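Local coordinates for YARHG domain-containing protein (Legionella pneumophila subsp. pneumophila, PDB 4G2A) that is of unknown function but may bind a nutrient, and joins a DUF4424 region to a YARHG domain, at residues 12-17 against 65-70; 106-111 against 121-126; 44-49 against 157-162; 95-100 against 125-130. All blocks are in the same frame, centred on the assembly; numbering follows the deposited sequence.

Interaction 1: 12-17 against 65-70. With SO4 (sulfate ion), chain B.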
# COMPACT_ATOMS: atom_id res chain seq x y z
N LEU A 12 0.45 13.42 -5.52
CA LEU A 12 0.90 14.18 -6.70
C LEU A 12 1.55 15.50 -6.23
O LEU A 12 1.12 16.01 -5.19
CB LEU A 12 -0.30 14.53 -7.63
CG LEU A 12 -0.83 13.48 -8.59
CD1 LEU A 12 -1.98 14.03 -9.38
CD2 LEU A 12 0.25 12.99 -9.56
N PRO A 13 2.51 16.11 -6.96
CA PRO A 13 2.95 17.46 -6.57
C PRO A 13 1.79 18.42 -6.81
O PRO A 13 0.94 18.15 -7.67
CB PRO A 13 4.14 17.76 -7.50
CG PRO A 13 4.36 16.55 -8.32
CD PRO A 13 3.10 15.72 -8.25
N ILE A 14 1.69 19.49 -6.03
CA ILE A 14 0.59 20.41 -6.24
C ILE A 14 1.11 21.85 -6.35
O ILE A 14 2.14 22.16 -5.75
CB ILE A 14 -0.51 20.26 -5.15
CG1 ILE A 14 0.01 20.54 -3.74
CG2 ILE A 14 -1.19 18.91 -5.22
CD1 ILE A 14 -0.77 21.57 -3.05
N PRO A 15 0.40 22.76 -7.04
CA PRO A 15 0.84 24.16 -7.04
C PRO A 15 0.31 24.92 -5.82
O PRO A 15 -0.78 24.63 -5.33
CB PRO A 15 0.24 24.72 -8.34
CG PRO A 15 -0.92 23.82 -8.68
CD PRO A 15 -0.86 22.58 -7.82
N VAL A 16 1.09 25.91 -5.34
CA VAL A 16 0.75 26.77 -4.20
C VAL A 16 -0.39 27.72 -4.65
O VAL A 16 -1.33 27.94 -3.89
CB VAL A 16 2.00 27.53 -3.68
CG1 VAL A 16 1.65 28.51 -2.56
CG2 VAL A 16 3.07 26.55 -3.21
N SER A 17 -0.32 28.22 -5.90
CA SER A 17 -1.31 29.11 -6.54
C SER A 17 -2.09 28.38 -7.68
O SER A 17 -2.24 27.16 -7.63
CB SER A 17 -0.62 30.37 -7.06
OG SER A 17 -0.03 31.11 -6.01
N ALA A 65 4.56 21.95 -4.23
CA ALA A 65 4.54 21.33 -2.92
C ALA A 65 4.17 19.87 -2.99
O ALA A 65 3.29 19.49 -3.78
CB ALA A 65 3.57 22.05 -2.01
N PHE A 66 4.85 19.04 -2.15
CA PHE A 66 4.54 17.62 -1.95
C PHE A 66 3.85 17.50 -0.59
O PHE A 66 4.54 17.58 0.41
CB PHE A 66 5.78 16.71 -2.04
CG PHE A 66 5.54 15.29 -1.53
CD1 PHE A 66 4.95 14.33 -2.35
CD2 PHE A 66 5.93 14.92 -0.25
CE1 PHE A 66 4.76 13.02 -1.89
CE2 PHE A 66 5.73 13.60 0.20
CZ PHE A 66 5.16 12.66 -0.63
N PRO A 67 2.49 17.34 -0.53
CA PRO A 67 1.82 17.22 0.78
C PRO A 67 1.97 15.83 1.37
O PRO A 67 2.09 14.85 0.64
CB PRO A 67 0.35 17.52 0.46
CG PRO A 67 0.27 17.69 -1.00
CD PRO A 67 1.53 17.21 -1.63
N PHE A 68 1.94 15.73 2.69
CA PHE A 68 2.10 14.41 3.31
C PHE A 68 1.38 14.30 4.67
O PHE A 68 1.22 15.31 5.37
CB PHE A 68 3.62 14.10 3.49
CG PHE A 68 4.41 15.19 4.17
CD1 PHE A 68 4.40 15.32 5.56
CD2 PHE A 68 5.20 16.06 3.43
CE1 PHE A 68 5.15 16.33 6.18
CE2 PHE A 68 5.95 17.06 4.06
CZ PHE A 68 5.91 17.19 5.43
N PRO A 69 0.98 13.07 5.07
CA PRO A 69 0.43 12.90 6.43
C PRO A 69 1.56 12.92 7.47
O PRO A 69 2.72 12.70 7.14
CB PRO A 69 -0.27 11.53 6.36
CG PRO A 69 0.45 10.77 5.28
CD PRO A 69 1.10 11.77 4.36
N ILE A 70 1.23 13.20 8.72
CA ILE A 70 2.23 13.23 9.79
C ILE A 70 1.81 12.35 10.96
O ILE A 70 0.64 11.95 11.04
CB ILE A 70 2.51 14.66 10.29
CG1 ILE A 70 1.26 15.31 10.93
CG2 ILE A 70 3.19 15.52 9.24
CD1 ILE A 70 1.58 16.30 12.09
S SO4 B . 3.84 30.66 -6.41
O1 SO4 B . 3.66 30.82 -4.96
O2 SO4 B . 2.75 31.32 -7.14
O3 SO4 B . 5.12 31.24 -6.82
O4 SO4 B . 3.82 29.24 -6.72

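Interaction 2: 106-111 against 121-126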
# COMPACT_ATOMS: atom_id res chain seq x y z
N ALA A 106 14.45 20.89 -0.61
CA ALA A 106 13.01 20.91 -0.36
C ALA A 106 12.82 21.40 1.04
O ALA A 106 13.39 20.81 1.97
CB ALA A 106 12.42 19.51 -0.55
N GLN A 107 12.06 22.50 1.22
CA GLN A 107 11.83 23.11 2.52
C GLN A 107 10.46 22.71 3.09
O GLN A 107 9.44 22.88 2.42
CB GLN A 107 11.96 24.64 2.42
CG GLN A 107 12.42 25.31 3.71
CD GLN A 107 11.87 26.70 3.91
OE1 GLN A 107 11.95 27.58 3.04
NE2 GLN A 107 11.31 26.94 5.09
N ARG A 108 10.43 22.17 4.33
CA ARG A 108 9.18 21.79 4.99
C ARG A 108 8.45 23.04 5.45
O ARG A 108 9.08 24.00 5.93
CB ARG A 108 9.41 20.82 6.18
CG ARG A 108 8.11 20.50 6.92
CD ARG A 108 8.21 19.38 7.91
NE ARG A 108 6.94 19.25 8.64
CZ ARG A 108 6.64 18.23 9.44
NH1 ARG A 108 7.50 17.24 9.62
NH2 ARG A 108 5.47 18.20 10.06
N GLY A 109 7.14 23.03 5.26
CA GLY A 109 6.28 24.13 5.63
C GLY A 109 4.84 23.70 5.71
O GLY A 109 4.52 22.52 5.55
N ASN A 110 3.97 24.68 5.97
CA ASN A 110 2.54 24.44 6.07
C ASN A 110 1.83 24.80 4.80
O ASN A 110 2.26 25.70 4.07
CB ASN A 110 1.95 25.21 7.25
CG ASN A 110 2.32 24.57 8.54
OD1 ASN A 110 3.20 25.04 9.25
ND2 ASN A 110 1.76 23.40 8.81
N ILE A 111 0.74 24.07 4.53
CA ILE A 111 -0.11 24.25 3.37
C ILE A 111 -1.56 24.23 3.85
O ILE A 111 -1.88 23.54 4.82
CB ILE A 111 0.20 23.21 2.25
CG1 ILE A 111 -0.33 23.66 0.90
CG2 ILE A 111 -0.28 21.78 2.59
CD1 ILE A 111 0.66 23.52 -0.18
N TYR A 121 -4.14 17.39 3.66
CA TYR A 121 -2.94 17.58 4.49
C TYR A 121 -2.58 19.03 4.68
O TYR A 121 -2.83 19.85 3.80
CB TYR A 121 -1.75 16.82 3.90
CG TYR A 121 -2.04 15.35 3.75
CD1 TYR A 121 -2.64 14.62 4.78
CD2 TYR A 121 -1.76 14.68 2.56
CE1 TYR A 121 -2.94 13.28 4.64
CE2 TYR A 121 -2.06 13.33 2.41
CZ TYR A 121 -2.63 12.63 3.46
OH TYR A 121 -2.91 11.31 3.35
N GLU A 122 -1.98 19.33 5.84
CA GLU A 122 -1.56 20.68 6.24
C GLU A 122 -0.04 20.88 6.11
O GLU A 122 0.43 22.02 6.14
CB GLU A 122 -1.99 20.99 7.69
CG GLU A 122 -3.47 21.27 7.85
CD GLU A 122 -4.40 20.09 8.11
OE1 GLU A 122 -3.89 18.96 8.32
OE2 GLU A 122 -5.63 20.31 8.15
N ASP A 123 0.71 19.78 5.96
CA ASP A 123 2.17 19.80 5.84
C ASP A 123 2.62 19.38 4.46
O ASP A 123 2.02 18.50 3.87
CB ASP A 123 2.80 18.87 6.90
CG ASP A 123 2.29 19.13 8.31
OD1 ASP A 123 2.81 20.04 8.97
OD2 ASP A 123 1.34 18.43 8.73
N ALA A 124 3.66 20.04 3.93
CA ALA A 124 4.21 19.76 2.60
C ALA A 124 5.69 20.14 2.52
O ALA A 124 6.16 20.90 3.35
CB ALA A 124 3.43 20.52 1.53
N TYR A 125 6.41 19.57 1.53
CA TYR A 125 7.79 19.92 1.15
C TYR A 125 7.68 20.82 -0.05
O TYR A 125 6.94 20.50 -0.97
CB TYR A 125 8.66 18.69 0.85
CG TYR A 125 8.88 17.78 2.04
CD1 TYR A 125 9.36 18.28 3.25
CD2 TYR A 125 8.67 16.41 1.94
CE1 TYR A 125 9.56 17.45 4.35
CE2 TYR A 125 8.87 15.56 3.04
CZ TYR A 125 9.33 16.09 4.24
OH TYR A 125 9.49 15.26 5.32
N PHE A 126 8.34 21.98 -0.03
CA PHE A 126 8.25 22.99 -1.10
C PHE A 126 9.55 23.14 -1.87
O PHE A 126 10.63 23.01 -1.30
CB PHE A 126 7.85 24.36 -0.51
CG PHE A 126 6.47 24.44 0.11
CD1 PHE A 126 6.25 24.02 1.42
CD2 PHE A 126 5.40 24.99 -0.59
CE1 PHE A 126 4.98 24.08 2.00
CE2 PHE A 126 4.13 25.09 0.00
CZ PHE A 126 3.93 24.64 1.29

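Interaction 3: 44-49 against 157-162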
# COMPACT_ATOMS: atom_id res chain seq x y z
N TRP A 44 6.88 0.71 1.53
CA TRP A 44 6.62 1.00 0.14
C TRP A 44 7.62 2.06 -0.32
O TRP A 44 7.82 3.06 0.38
CB TRP A 44 5.18 1.48 -0.09
CG TRP A 44 4.15 0.42 0.17
CD1 TRP A 44 3.35 0.31 1.26
CD2 TRP A 44 3.79 -0.66 -0.70
NE1 TRP A 44 2.53 -0.78 1.14
CE2 TRP A 44 2.77 -1.39 -0.06
CE3 TRP A 44 4.20 -1.05 -1.99
CZ2 TRP A 44 2.15 -2.50 -0.66
CZ3 TRP A 44 3.62 -2.18 -2.56
CH2 TRP A 44 2.59 -2.87 -1.91
N HIS A 45 8.25 1.82 -1.48
CA HIS A 45 9.21 2.72 -2.10
C HIS A 45 8.59 3.29 -3.36
O HIS A 45 8.22 2.56 -4.27
CB HIS A 45 10.53 1.99 -2.39
CG HIS A 45 11.60 2.86 -2.96
ND1 HIS A 45 12.58 2.35 -3.79
CD2 HIS A 45 11.80 4.20 -2.82
CE1 HIS A 45 13.35 3.37 -4.12
NE2 HIS A 45 12.92 4.50 -3.56
N TYR A 46 8.45 4.61 -3.40
CA TYR A 46 7.84 5.35 -4.49
C TYR A 46 8.87 6.01 -5.37
O TYR A 46 9.68 6.80 -4.88
CB TYR A 46 6.89 6.44 -3.93
CG TYR A 46 5.77 5.95 -3.05
CD1 TYR A 46 6.02 5.51 -1.75
CD2 TYR A 46 4.44 6.07 -3.44
CE1 TYR A 46 4.98 5.09 -0.91
CE2 TYR A 46 3.40 5.68 -2.61
CZ TYR A 46 3.67 5.18 -1.35
OH TYR A 46 2.63 4.79 -0.55
N ASN A 47 8.85 5.69 -6.68
CA ASN A 47 9.67 6.37 -7.68
C ASN A 47 8.68 7.01 -8.63
O ASN A 47 7.95 6.30 -9.33
CB ASN A 47 10.66 5.45 -8.36
CG ASN A 47 11.74 4.93 -7.47
OD1 ASN A 47 11.63 3.84 -6.91
ND2 ASN A 47 12.86 5.63 -7.43
N CYS A 48 8.53 8.33 -8.56
CA CYS A 48 7.52 9.03 -9.34
C CYS A 48 8.13 10.03 -10.28
O CYS A 48 8.89 10.88 -9.86
CB CYS A 48 6.50 9.71 -8.43
SG CYS A 48 5.92 8.70 -7.06
N ASN A 49 7.73 9.98 -11.54
CA ASN A 49 8.15 10.94 -12.53
C ASN A 49 6.92 11.69 -12.99
O ASN A 49 5.84 11.11 -13.02
CB ASN A 49 8.92 10.30 -13.70
CG ASN A 49 9.81 11.33 -14.36
OD1 ASN A 49 10.91 11.61 -13.90
ND2 ASN A 49 9.30 11.99 -15.40
N VAL A 157 -2.31 0.37 0.11
CA VAL A 157 -1.32 1.12 -0.66
C VAL A 157 -2.14 2.22 -1.31
O VAL A 157 -3.21 1.95 -1.86
CB VAL A 157 -0.42 0.27 -1.62
CG1 VAL A 157 -1.20 -0.86 -2.27
CG2 VAL A 157 0.29 1.12 -2.66
N ARG A 158 -1.75 3.47 -1.06
CA ARG A 158 -2.52 4.62 -1.53
C ARG A 158 -1.64 5.64 -2.19
O ARG A 158 -0.44 5.71 -1.93
CB ARG A 158 -3.30 5.28 -0.36
CG ARG A 158 -3.84 4.36 0.72
CD ARG A 158 -4.45 5.19 1.80
NE ARG A 158 -4.58 4.52 3.10
CZ ARG A 158 -5.64 3.81 3.49
NH1 ARG A 158 -6.67 3.63 2.66
NH2 ARG A 158 -5.69 3.29 4.70
N TYR A 159 -2.26 6.46 -3.03
CA TYR A 159 -1.64 7.57 -3.76
C TYR A 159 -2.72 8.59 -4.10
O TYR A 159 -3.70 8.22 -4.76
CB TYR A 159 -0.93 7.07 -5.01
CG TYR A 159 0.09 8.05 -5.56
CD1 TYR A 159 -0.30 9.08 -6.42
CD2 TYR A 159 1.43 7.97 -5.20
CE1 TYR A 159 0.62 9.99 -6.91
CE2 TYR A 159 2.36 8.87 -5.70
CZ TYR A 159 1.96 9.87 -6.57
OH TYR A 159 2.87 10.77 -7.08
N VAL A 160 -2.56 9.86 -3.64
CA VAL A 160 -3.53 10.94 -3.90
C VAL A 160 -3.34 11.47 -5.34
O VAL A 160 -2.27 11.98 -5.69
CB VAL A 160 -3.48 12.07 -2.85
CG1 VAL A 160 -4.44 13.20 -3.21
CG2 VAL A 160 -3.78 11.52 -1.45
N LEU A 161 -4.40 11.34 -6.16
CA LEU A 161 -4.46 11.72 -7.56
C LEU A 161 -5.51 12.80 -7.84
O LEU A 161 -5.38 13.49 -8.85
CB LEU A 161 -4.77 10.47 -8.41
CG LEU A 161 -3.66 9.40 -8.52
CD1 LEU A 161 -4.19 8.09 -9.09
CD2 LEU A 161 -2.49 9.89 -9.34
N LYS A 162 -6.55 12.94 -6.97
CA LYS A 162 -7.64 13.90 -7.15
C LYS A 162 -7.16 15.37 -7.19
O LYS A 162 -7.83 16.23 -7.78
CB LYS A 162 -8.70 13.74 -6.04
CG LYS A 162 -9.57 12.49 -6.17
CD LYS A 162 -10.81 12.57 -5.27
CE LYS A 162 -11.38 11.21 -4.91
NZ LYS A 162 -12.56 11.31 -3.99
O HOH W 1 0.16 3.69 1.09

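Interaction 4: 95-100 against 125-130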
# COMPACT_ATOMS: atom_id res chain seq x y z
N PHE A 95 12.74 11.76 1.50
CA PHE A 95 12.17 12.43 0.35
C PHE A 95 13.26 13.17 -0.39
O PHE A 95 13.98 13.98 0.19
CB PHE A 95 11.07 13.41 0.78
CG PHE A 95 10.45 14.15 -0.37
CD1 PHE A 95 9.46 13.56 -1.15
CD2 PHE A 95 10.86 15.45 -0.68
CE1 PHE A 95 8.89 14.25 -2.23
CE2 PHE A 95 10.28 16.14 -1.75
CZ PHE A 95 9.30 15.54 -2.52
N LEU A 96 13.39 12.85 -1.68
CA LEU A 96 14.32 13.47 -2.60
C LEU A 96 13.54 13.93 -3.83
O LEU A 96 12.80 13.13 -4.41
CB LEU A 96 15.44 12.49 -3.02
CG LEU A 96 16.35 11.91 -1.94
CD1 LEU A 96 17.22 10.83 -2.54
CD2 LEU A 96 17.20 13.00 -1.26
N VAL A 97 13.71 15.21 -4.23
CA VAL A 97 13.10 15.79 -5.42
C VAL A 97 14.20 16.35 -6.32
O VAL A 97 15.16 16.98 -5.85
CB VAL A 97 11.98 16.84 -5.11
CG1 VAL A 97 12.43 17.91 -4.11
CG2 VAL A 97 11.41 17.47 -6.38
N THR A 98 14.08 16.05 -7.64
CA THR A 98 14.95 16.55 -8.70
C THR A 98 14.09 17.37 -9.68
O THR A 98 12.98 16.95 -10.03
CB THR A 98 15.74 15.44 -9.42
OG1 THR A 98 14.88 14.70 -10.28
CG2 THR A 98 16.48 14.51 -8.47
N VAL A 99 14.59 18.54 -10.09
CA VAL A 99 13.95 19.43 -11.07
C VAL A 99 14.83 19.38 -12.29
O VAL A 99 16.02 19.71 -12.18
CB VAL A 99 13.75 20.87 -10.53
CG1 VAL A 99 13.16 21.79 -11.61
CG2 VAL A 99 12.88 20.89 -9.28
N ASN A 100 14.29 18.89 -13.43
CA ASN A 100 15.03 18.72 -14.70
C ASN A 100 16.32 17.90 -14.45
O ASN A 100 17.43 18.28 -14.85
CB ASN A 100 15.31 20.07 -15.38
CG ASN A 100 14.15 20.64 -16.15
OD1 ASN A 100 13.19 19.95 -16.49
ND2 ASN A 100 14.23 21.91 -16.49
N TYR A 125 6.41 19.57 1.53
CA TYR A 125 7.79 19.92 1.15
C TYR A 125 7.68 20.82 -0.05
O TYR A 125 6.94 20.50 -0.97
CB TYR A 125 8.66 18.69 0.85
CG TYR A 125 8.88 17.78 2.04
CD1 TYR A 125 9.36 18.28 3.25
CD2 TYR A 125 8.67 16.41 1.94
CE1 TYR A 125 9.56 17.45 4.35
CE2 TYR A 125 8.87 15.56 3.04
CZ TYR A 125 9.33 16.09 4.24
OH TYR A 125 9.49 15.26 5.32
N PHE A 126 8.34 21.98 -0.03
CA PHE A 126 8.25 22.99 -1.10
C PHE A 126 9.55 23.14 -1.87
O PHE A 126 10.63 23.01 -1.30
CB PHE A 126 7.85 24.36 -0.51
CG PHE A 126 6.47 24.44 0.11
CD1 PHE A 126 6.25 24.02 1.42
CD2 PHE A 126 5.40 24.99 -0.59
CE1 PHE A 126 4.98 24.08 2.00
CE2 PHE A 126 4.13 25.09 0.00
CZ PHE A 126 3.93 24.64 1.29
N TRP A 127 9.44 23.48 -3.16
CA TRP A 127 10.57 23.73 -4.04
C TRP A 127 10.15 24.69 -5.17
O TRP A 127 8.96 24.74 -5.53
CB TRP A 127 11.17 22.41 -4.59
CG TRP A 127 10.26 21.63 -5.50
CD1 TRP A 127 10.23 21.68 -6.86
CD2 TRP A 127 9.31 20.63 -5.11
NE1 TRP A 127 9.26 20.84 -7.34
CE2 TRP A 127 8.70 20.15 -6.29
CE3 TRP A 127 8.90 20.10 -3.88
CZ2 TRP A 127 7.69 19.18 -6.28
CZ3 TRP A 127 7.90 19.14 -3.87
CH2 TRP A 127 7.30 18.69 -5.06
N LYS A 128 11.11 25.44 -5.73
CA LYS A 128 10.83 26.35 -6.84
C LYS A 128 11.05 25.65 -8.15
O LYS A 128 11.90 24.75 -8.24
CB LYS A 128 11.69 27.63 -6.78
CG LYS A 128 11.46 28.50 -5.54
CD LYS A 128 10.17 29.35 -5.59
CE LYS A 128 9.77 29.86 -4.23
NZ LYS A 128 10.84 30.68 -3.58
N THR A 129 10.26 26.02 -9.17
CA THR A 129 10.37 25.48 -10.53
C THR A 129 10.21 26.66 -11.51
O THR A 129 9.20 27.36 -11.48
CB THR A 129 9.36 24.35 -10.81
OG1 THR A 129 8.05 24.90 -10.89
CG2 THR A 129 9.38 23.26 -9.76
N THR A 130 11.22 26.88 -12.35
CA THR A 130 11.19 27.93 -13.36
C THR A 130 10.94 27.26 -14.71
O THR A 130 11.61 26.29 -15.07
CB THR A 130 12.47 28.81 -13.34
OG1 THR A 130 12.60 29.40 -12.04
CG2 THR A 130 12.41 29.94 -14.37

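Interaction 1: 12-17 against 65-70
Ile-14 lays its CG1 branch beside the ring of Pro-67, CG1 standing 4.0 Å from Pro-67 CG, and the two side chains cross obliquely. The same branch also flanks the methyl group of Ala-65, with Ile-14 CG1 4.2 Å from Ala-65 CB. The first torsion explains this double use: at chi1 60° the CG1 arm sits between the backbone N and the carbonyl carbon, which brings it against the neighbouring strand. Beneath this apolar patch the two backbones are clipped together twice. Ile-14 N donates to Ala-65 O over 2.8 Å, and Ala-65 N returns a bond of 2.9 Å to Ile-14 O. The carbonyl of Ala-65 is approached by a carbon as well, for Pro-13 CA lies 3.5 Å from Ala-65 O in a CH...O contact. Pro-13 has no N-H to donate; its carbonyl O accepts from Trp-167 NE1. Farther along, Ser-17 OG gives a hydrogen bond of 3.0 Å to O2 of a sulfate ion, probably from the crystallisation liquor, which Ser-63 N also grips. The reciprocal bonds make Ile-14 and Ala-65 a hydrogen-bonded antiparallel pair, by which strand 10-15 joins strand 60-68 while also running parallel to strand 155-160, as an inner strand of a mixed beta-sheet.

Interaction 2: 106-111 against 121-126
Gln-107 and Phe-126 exchange backbone hydrogen bonds in both directions, Gln-107 N to Phe-126 O at 2.9 Å and Phe-126 N to Gln-107 O at 2.8 Å. Gly-109 and Ala-124 do the same two residues on, and Ile-111 N extends the pattern by donating to Glu-122 O. That last carbonyl is held twice: Asn-110 ND2 reaches Glu-122 O over 3.3 Å, and the two donors come from opposite faces of its plane. With the non-hydrogen-bonded pairs Arg-108/Tyr-125 and Asn-110/Asp-123 in between, the segments form the two arms of an antiparallel beta-hairpin whose connection contains neither helix nor strand.

Charge is a secondary tie. Arg-108 runs extended, CG anti to the backbone N (chi1 176°), and its NH2 makes a weak hydrogen bond within a salt bridge to Asp-123 OD1, at 3.4 Å. The guanidinium and carboxylate planes stand 77° apart, so the groups do not mate flat. The stronger partner of NH2 is the carbonyl of Gly-88.

Ring and aliphatic contacts lie on both sides of the hairpin. On the Arg-108 side, Arg-108 CB meets the edge of the Tyr-125 ring, 3.8 Å from Tyr-125 CE1. On the other, the Phe-126 ring comes edge-on to Gly-109, which has no side chain to hinder it, and Phe-126 CE1 is 3.7 Å from Gly-109 C; the backbone carbonyls of Gln-107 and Gly-109 place their oxygens at the ring edge, in its plane. Farther round, Ile-111 CD1 touches Phe-126 CZ at 3.8 Å, the methyl arriving obliquely, while Ile-111 CG2 packs 4.1 Å from Ala-124 CB.

Interaction 3: 44-49 against 157-162
Strand 44-49 runs in much the same direction as strand 157-160, at 31° to it, with the axes 9.9 Å apart, so that the two meet through side chains rather than through backbone bonds. Trp-44, Tyr-46 and Cys-48 all start toward the other strand, as do Val-157 and Tyr-159. At one end Val-157 sits over a face of the Trp-44 indole, toward its rim: Val-157 CB lies 4.2 Å from the centroid of the six-membered ring and 23° off the ring normal, a CH-pi contact.

In the middle, the side chains of Tyr-46 and Tyr-159 extend past one another from their two strands. Their rings meet edge to edge, Tyr-46 CD2 to Tyr-159 CD2 at 4.0 Å, and neither lies flat on the other. Tyr-46 instead stacks on Tyr-143 of strand 136-150. Tyr-159 swings its ring to the far side of CB from its own backbone N (chi1 -161°), which carries it along the contact to Cys-48. There Cys-48 SG stands 3.8 Å from Tyr-159 CE2 and approaches the ring obliquely, a sulfur-aromatic contact.

The hydroxyl of Tyr-46 is served by a water. Arg-158 N donates to this water over 2.9 Å, and the water lies 3.2 Å from Tyr-46 OH within hydrogen-bonding geometry. Chemically, then, the interface is an aromatic and aliphatic core, with dispersion forces probably supplying most of its cohesion, in which one bridging water lets a buried phenol and a backbone N-H be satisfied together.

Interaction 4: 95-100 against 125-130
Tyr-125 opens the contact by placing its ring beside that of Phe-95. The planes are tilted by only 26° but displaced, leaving little overlap, with centroids 5.1 Å apart. What does meet is one corner: Tyr-125 CD2 lies over a face of the Phe-95 ring, near its rim and 3.5 Å from Phe-95 CD2. Phe-126 turns away, and the next inward residue, Trp-127, takes up the middle. A first torsion of 65° wedges the indole over its own backbone, from where it spreads along strand 95-99 to reach three residues of it. Phe-95 crosses it at about a right angle, Phe-95 CZ standing 4.1 Å from Trp-127 CZ3. Val-97 lies over one face, its CG2 methyl 4.0 Å from the centroid of the five-membered ring and 17° off the normal, a CH-pi contact. Val-99 CG2 comes obliquely to the pyrrole end, 3.7 Å from Trp-127 CD1. Lys-128 points away, its side chain about 6 Å from a bound sulfate. Thr-129 closes the series with a looser touch, Thr-129 CG2 to Val-99 CG2 at 4.3 Å. The strands, with axes 8.8 Å apart and running almost parallel, share no hydrogen bond here. They are tied through strand 102-110, which pairs antiparallel with both; strand 136-150 flanks strand 95-99, strand 60-68 flanks strand 123-131, and the helices of the chain all come later, from residue 236 onward.

How the interactions relate
Strand 123-131 connects three of the contacts: interactions 2 and 4 share Tyr-125 and Phe-126, and interaction 1 joins them where Phe-66 N lies 2.8 Å from Tyr-125 O, a probable hydrogen bond. Interactions 1 and 2 have centres about 7 Å apart, while Phe-66 also stacks on Phe-95 of interaction 4. Interaction 3 has its centre about 9 Å from that of the chain and meets interaction 1 through Leu-12 N and Val-160 O, 3.1 Å apart and probably hydrogen-bonded. It touches neither interaction 2 nor interaction 4. The sulfate bound by Ser-17, probably from the crystallisation liquor, is also about 6 Å from the Lys-128 side chain and establishes no functional site.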